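Local coordinates for protein DraIII (PDB 4L0K) that cleaves DNA as a type II restriction endonuclease, probably through a His-Me finger (ββα-metal) nuclease core, at residues 35-40 with 141-146; 116-121 with 192-197. One frame throughout, in Å; residues are numbered along the deposited sequence.

Contact 1: 35-40 with 141-146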
loop_
_atom_site.group_PDB
_atom_site.type_symbol
_atom_site.label_atom_id
_atom_site.label_comp_id
_atom_site.label_asym_id
_atom_site.label_seq_id
_atom_site.Cartn_x
_atom_site.Cartn_y
_atom_site.Cartn_z
ATOM N N PHE A 35 -11.752 -30.040 -1.025
ATOM C CA PHE A 35 -11.617 -29.274 0.218
ATOM C C PHE A 35 -12.430 -29.829 1.392
ATOM O O PHE A 35 -13.294 -29.123 1.922
ATOM C CB PHE A 35 -11.990 -27.798 -0.012
ATOM C CG PHE A 35 -11.117 -27.093 -1.026
ATOM C CD1 PHE A 35 -9.806 -26.743 -0.714
ATOM C CD2 PHE A 35 -11.608 -26.777 -2.288
ATOM C CE1 PHE A 35 -8.998 -26.101 -1.653
ATOM C CE2 PHE A 35 -10.815 -26.140 -3.236
ATOM C CZ PHE A 35 -9.506 -25.799 -2.917
ATOM N N PRO A 36 -12.153 -31.086 1.812
ATOM C CA PRO A 36 -12.934 -31.734 2.880
ATOM C C PRO A 36 -12.848 -30.992 4.218
ATOM O O PRO A 36 -13.867 -30.780 4.885
ATOM C CB PRO A 36 -12.294 -33.124 2.994
ATOM C CG PRO A 36 -10.923 -32.985 2.384
ATOM C CD PRO A 36 -11.094 -31.975 1.290
ATOM N N PHE A 37 -11.639 -30.571 4.573
ATOM C CA PHE A 37 -11.380 -29.791 5.790
ATOM C C PHE A 37 -12.107 -28.442 5.853
ATOM O O PHE A 37 -12.104 -27.784 6.889
ATOM C CB PHE A 37 -9.871 -29.593 5.965
ATOM C CG PHE A 37 -9.196 -29.001 4.756
ATOM C CD1 PHE A 37 -8.852 -29.798 3.671
ATOM C CD2 PHE A 37 -8.913 -27.641 4.698
ATOM C CE1 PHE A 37 -8.244 -29.256 2.555
ATOM C CE2 PHE A 37 -8.307 -27.098 3.579
ATOM C CZ PHE A 37 -7.967 -27.905 2.514
ATOM N N LEU A 38 -12.732 -28.029 4.752
ATOM C CA LEU A 38 -13.521 -26.799 4.754
ATOM C C LEU A 38 -15.038 -27.009 4.834
ATOM O O LEU A 38 -15.793 -26.029 4.970
ATOM C CB LEU A 38 -13.168 -25.918 3.559
ATOM C CG LEU A 38 -11.907 -25.067 3.776
ATOM C CD1 LEU A 38 -11.446 -24.454 2.485
ATOM C CD2 LEU A 38 -12.174 -23.999 4.818
ATOM N N VAL A 39 -15.487 -28.268 4.795
ATOM C CA VAL A 39 -16.931 -28.519 4.732
ATOM C C VAL A 39 -17.688 -27.834 5.879
ATOM O O VAL A 39 -18.546 -26.983 5.643
ATOM C CB VAL A 39 -17.285 -30.039 4.622
ATOM C CG1 VAL A 39 -18.780 -30.252 4.781
ATOM C CG2 VAL A 39 -16.816 -30.604 3.285
ATOM N N SER A 40 -17.332 -28.161 7.115
ATOM C CA SER A 40 -17.945 -27.513 8.276
ATOM C C SER A 40 -17.839 -25.991 8.211
ATOM O O SER A 40 -18.825 -25.286 8.483
ATOM C CB SER A 40 -17.331 -28.021 9.575
ATOM O OG SER A 40 -17.502 -29.420 9.695
ATOM N N ASN A 141 -9.016 -33.433 13.610
ATOM C CA ASN A 141 -7.955 -34.437 13.599
ATOM C C ASN A 141 -7.119 -34.383 12.340
ATOM O O ASN A 141 -5.888 -34.523 12.382
ATOM C CB ASN A 141 -8.525 -35.836 13.830
ATOM C CG ASN A 141 -9.114 -35.982 15.216
ATOM O OD1 ASN A 141 -8.552 -35.475 16.197
ATOM N ND2 ASN A 141 -10.266 -36.631 15.306
ATOM N N TYR A 142 -7.801 -34.167 11.223
ATOM C CA TYR A 142 -7.155 -34.038 9.928
ATOM C C TYR A 142 -6.151 -32.867 9.915
ATOM O O TYR A 142 -4.978 -33.040 9.556
ATOM C CB TYR A 142 -8.235 -33.834 8.873
ATOM C CG TYR A 142 -7.737 -33.549 7.479
ATOM C CD1 TYR A 142 -7.606 -34.574 6.549
ATOM C CD2 TYR A 142 -7.442 -32.246 7.073
ATOM C CE1 TYR A 142 -7.177 -34.318 5.269
ATOM C CE2 TYR A 142 -7.007 -31.981 5.793
ATOM C CZ TYR A 142 -6.882 -33.023 4.894
ATOM O OH TYR A 142 -6.454 -32.767 3.618
ATOM N N LEU A 143 -6.614 -31.679 10.307
ATOM C CA LEU A 143 -5.741 -30.498 10.330
ATOM C C LEU A 143 -4.639 -30.601 11.390
ATOM O O LEU A 143 -3.486 -30.246 11.125
ATOM C CB LEU A 143 -6.563 -29.210 10.505
ATOM C CG LEU A 143 -7.466 -28.941 9.296
ATOM C CD1 LEU A 143 -8.447 -27.823 9.568
ATOM C CD2 LEU A 143 -6.632 -28.645 8.042
ATOM N N GLU A 144 -4.994 -31.097 12.575
ATOM C CA GLU A 144 -4.021 -31.296 13.652
ATOM C C GLU A 144 -2.922 -32.266 13.257
ATOM O O GLU A 144 -1.774 -32.128 13.682
ATOM C CB GLU A 144 -4.699 -31.755 14.938
ATOM C CG GLU A 144 -5.241 -30.598 15.769
ATOM C CD GLU A 144 -5.842 -31.055 17.075
ATOM O OE1 GLU A 144 -6.099 -30.196 17.954
ATOM O OE2 GLU A 144 -6.052 -32.281 17.214
ATOM N N GLU A 145 -3.271 -33.236 12.420
ATOM C CA GLU A 145 -2.285 -34.175 11.904
ATOM C C GLU A 145 -1.225 -33.445 11.082
ATOM O O GLU A 145 -0.052 -33.822 11.088
ATOM C CB GLU A 145 -2.968 -35.240 11.056
ATOM C CG GLU A 145 -2.014 -36.042 10.207
ATOM C CD GLU A 145 -2.107 -37.527 10.474
ATOM O OE1 GLU A 145 -2.757 -37.910 11.471
ATOM O OE2 GLU A 145 -1.531 -38.307 9.686
ATOM N N PHE A 146 -1.641 -32.393 10.378
ATOM C CA PHE A 146 -0.722 -31.633 9.545
ATOM C C PHE A 146 0.090 -30.616 10.334
ATOM O O PHE A 146 1.294 -30.468 10.107
ATOM C CB PHE A 146 -1.479 -30.892 8.446
ATOM C CG PHE A 146 -1.857 -31.750 7.274
ATOM C CD1 PHE A 146 -3.097 -32.358 7.220
ATOM C CD2 PHE A 146 -0.980 -31.928 6.218
ATOM C CE1 PHE A 146 -3.454 -33.129 6.141
ATOM C CE2 PHE A 146 -1.334 -32.706 5.135
ATOM C CZ PHE A 146 -2.573 -33.307 5.098
#
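Phe37 meets helix 137-147 through Tyr142 and Leu143, in an apolar contact with no hydrogen bond between the two segments. The rings of Phe37 and Tyr142 lie nearly parallel, planes at 8°, but they are slid so far apart (centroids 5.6 Å) that they barely overlap. The touching atoms are few: Phe37 CD1 comes to 3.6 Å from Tyr142 CE2, and Phe37 CB lies 3.7 Å from that same Tyr142 CE2. CB points toward the helix from the backbone; chi1 of 54° puts the ring between its own N and carbonyl carbon and so swings CD1 against Tyr142. Leu143 crosses Phe37 at about a right angle, its CD2 4.0 Å from Phe37 CB. All three residues are buried. The buried hydroxyl of Tyr142 is satisfied outside the contact, by Gln23 O and Arg120 NH1. Beyond this close patch the segments diverge: Val39 on one side, Asn141 and Glu145 on the other, are exposed and take no part. Segment 35-40 runs into helix 39-44, with Phe37 reaching across to helix 137-147, while Phe37, Leu38 and Leu143 all touch Thr123 of helix 112-126.

Contact 2: 116-121 with 192-197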
loop_
_atom_site.group_PDB
_atom_site.type_symbol
_atom_site.label_atom_id
_atom_site.label_comp_id
_atom_site.label_asym_id
_atom_site.label_seq_id
_atom_site.Cartn_x
_atom_site.Cartn_y
_atom_site.Cartn_z
ATOM N N ILE A 116 -3.043 -25.891 -2.182
ATOM C CA ILE A 116 -3.868 -26.691 -1.270
ATOM C C ILE A 116 -3.311 -26.680 0.168
ATOM O O ILE A 116 -4.069 -26.525 1.133
ATOM C CB ILE A 116 -4.097 -28.155 -1.780
ATOM C CG1 ILE A 116 -4.549 -28.171 -3.245
ATOM C CG2 ILE A 116 -5.088 -28.896 -0.889
ATOM C CD1 ILE A 116 -5.744 -27.317 -3.536
ATOM N N ASP A 117 -1.995 -26.834 0.305
ATOM C CA ASP A 117 -1.306 -26.708 1.602
ATOM C C ASP A 117 -1.662 -25.412 2.350
ATOM O O ASP A 117 -2.057 -25.450 3.521
ATOM C CB ASP A 117 0.216 -26.771 1.428
ATOM C CG ASP A 117 0.711 -28.158 1.096
ATOM O OD1 ASP A 117 -0.049 -29.126 1.323
ATOM O OD2 ASP A 117 1.862 -28.285 0.617
ATOM N N VAL A 118 -1.512 -24.284 1.652
ATOM C CA VAL A 118 -1.895 -22.965 2.153
ATOM C C VAL A 118 -3.356 -22.936 2.618
ATOM O O VAL A 118 -3.643 -22.467 3.732
ATOM C CB VAL A 118 -1.643 -21.864 1.082
ATOM C CG1 VAL A 118 -2.436 -20.585 1.392
ATOM C CG2 VAL A 118 -0.127 -21.580 0.933
ATOM N N ALA A 119 -4.274 -23.436 1.777
ATOM C CA ALA A 119 -5.672 -23.586 2.200
ATOM C C ALA A 119 -5.803 -24.350 3.539
ATOM O O ALA A 119 -6.579 -23.956 4.437
ATOM C CB ALA A 119 -6.498 -24.264 1.110
ATOM N N ARG A 120 -5.036 -25.431 3.677
ATOM C CA ARG A 120 -5.129 -26.232 4.903
ATOM C C ARG A 120 -4.634 -25.442 6.128
ATOM O O ARG A 120 -5.250 -25.463 7.200
ATOM C CB ARG A 120 -4.349 -27.540 4.760
ATOM C CG ARG A 120 -5.200 -28.777 4.488
ATOM C CD ARG A 120 -4.328 -30.038 4.478
ATOM N NE ARG A 120 -3.298 -29.960 3.447
ATOM C CZ ARG A 120 -3.334 -30.634 2.302
ATOM N NH1 ARG A 120 -4.347 -31.457 2.040
ATOM N NH2 ARG A 120 -2.356 -30.491 1.419
ATOM N N LYS A 121 -3.533 -24.724 5.939
ATOM C CA LYS A 121 -2.910 -23.965 7.014
ATOM C C LYS A 121 -3.856 -22.902 7.517
ATOM O O LYS A 121 -4.059 -22.750 8.711
ATOM C CB LYS A 121 -1.631 -23.302 6.518
ATOM C CG LYS A 121 -0.991 -22.388 7.546
ATOM C CD LYS A 121 -0.534 -23.151 8.790
ATOM C CE LYS A 121 0.111 -22.206 9.789
ATOM N NZ LYS A 121 1.280 -21.484 9.199
ATOM N N GLU A 192 3.913 -23.057 5.641
ATOM C CA GLU A 192 4.743 -22.573 6.725
ATOM C C GLU A 192 4.782 -21.055 6.703
ATOM O O GLU A 192 4.805 -20.410 7.745
ATOM C CB GLU A 192 6.165 -23.147 6.611
ATOM C CG GLU A 192 7.086 -22.823 7.795
ATOM C CD GLU A 192 7.677 -21.418 7.731
ATOM O OE1 GLU A 192 8.110 -21.003 6.631
ATOM O OE2 GLU A 192 7.695 -20.722 8.773
ATOM N N ASN A 193 4.772 -20.502 5.501
ATOM C CA ASN A 193 4.977 -19.081 5.305
ATOM C C ASN A 193 3.716 -18.233 5.464
ATOM O O ASN A 193 3.807 -17.006 5.470
ATOM C CB ASN A 193 5.593 -18.835 3.924
ATOM C CG ASN A 193 6.181 -17.440 3.787
ATOM O OD1 ASN A 193 6.902 -16.972 4.667
ATOM N ND2 ASN A 193 5.846 -16.758 2.691
ATOM N N VAL A 194 2.541 -18.852 5.588
ATOM C CA VAL A 194 1.315 -18.039 5.566
ATOM C C VAL A 194 0.595 -17.906 6.893
ATOM O O VAL A 194 0.749 -18.743 7.783
ATOM C CB VAL A 194 0.299 -18.480 4.486
ATOM C CG1 VAL A 194 0.872 -18.221 3.100
ATOM C CG2 VAL A 194 -0.113 -19.957 4.684
ATOM N N GLY A 195 -0.194 -16.841 7.009
ATOM C CA GLY A 195 -1.050 -16.680 8.170
ATOM C C GLY A 195 -2.056 -15.573 7.963
ATOM O O GLY A 195 -2.363 -15.237 6.838
ATOM N N PHE A 196 -2.556 -14.989 9.043
ATOM C CA PHE A 196 -3.446 -13.843 8.922
ATOM C C PHE A 196 -2.797 -12.574 9.478
ATOM O O PHE A 196 -1.944 -12.632 10.394
ATOM C CB PHE A 196 -4.781 -14.118 9.625
ATOM C CG PHE A 196 -5.557 -15.280 9.039
ATOM C CD1 PHE A 196 -5.845 -15.332 7.692
ATOM C CD2 PHE A 196 -5.998 -16.307 9.851
ATOM C CE1 PHE A 196 -6.552 -16.391 7.156
ATOM C CE2 PHE A 196 -6.715 -17.385 9.329
ATOM C CZ PHE A 196 -6.983 -17.424 7.969
ATOM N N ALA A 197 -3.190 -11.432 8.911
ATOM C CA ALA A 197 -2.693 -10.125 9.363
ATOM C C ALA A 197 -3.764 -9.054 9.215
ATOM O O ALA A 197 -4.563 -9.103 8.277
ATOM C CB ALA A 197 -1.469 -9.725 8.575
#
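Val118 and Lys121, about one turn apart on helix 112-126, both settle on Val194 at the start of strand 194-198. This strand pairs antiparallel with 179-183 and runs into helix 199-205, an order consistent with the ββα-metal motif of His-Me finger nucleases. Following the helix from its earlier residues, Asp117 comes first and pairs within its own helix: OD1 accepts a salt-bridged hydrogen bond from Arg120 NH2 at 2.7 Å. Val118 is next, its CG1 and CG2 each 4.1 Å from Val194 CG2, a valine-on-valine contact in which the side chains cross at about a right angle. Arg120 faces other partners than the strand; Asp117 OD1 lies 2° out of the Arg120 guanidinium plane, and Arg120 NH1 bonds to Gln23 OE1. Lys121 then does most of the work. Its CG stands anti to the backbone N (chi1 175°) and passes 3.9 Å from Val194 CG2, after which bends at chi2 and chi4 bring the ammonium round to backbone carbonyls, Ala191 O among them. A methionine here would probably leave the Ala191 and Val194 carbonyls without their charged donor, weakening the tie between helix and strand. Lys121 NZ reaches Val194 O at 3.1 Å, nearly end-on to the carbonyl.

Helix 112-126 is the element common to both contacts. In contact 2 it supplies one of the segments; in contact 1 it lies alongside, and Arg120 bridges the two, packing on Phe37, Leu143 and Phe146. The centre of contact 1 is about 14 Å from the centre of the chain, yet its touching residues are all buried, and it works by aromatic and aliphatic packing alone. The centre of contact 2 is only about 4 Å from that of the chain, but the contact is only partly buried, with Glu192 exposed and Lys121 partly so; it combines a small valine patch with a lysine-to-carbonyl bond. One joins segment 35-40 to helix 137-147, the other a helix to the strand of the probable nuclease motif.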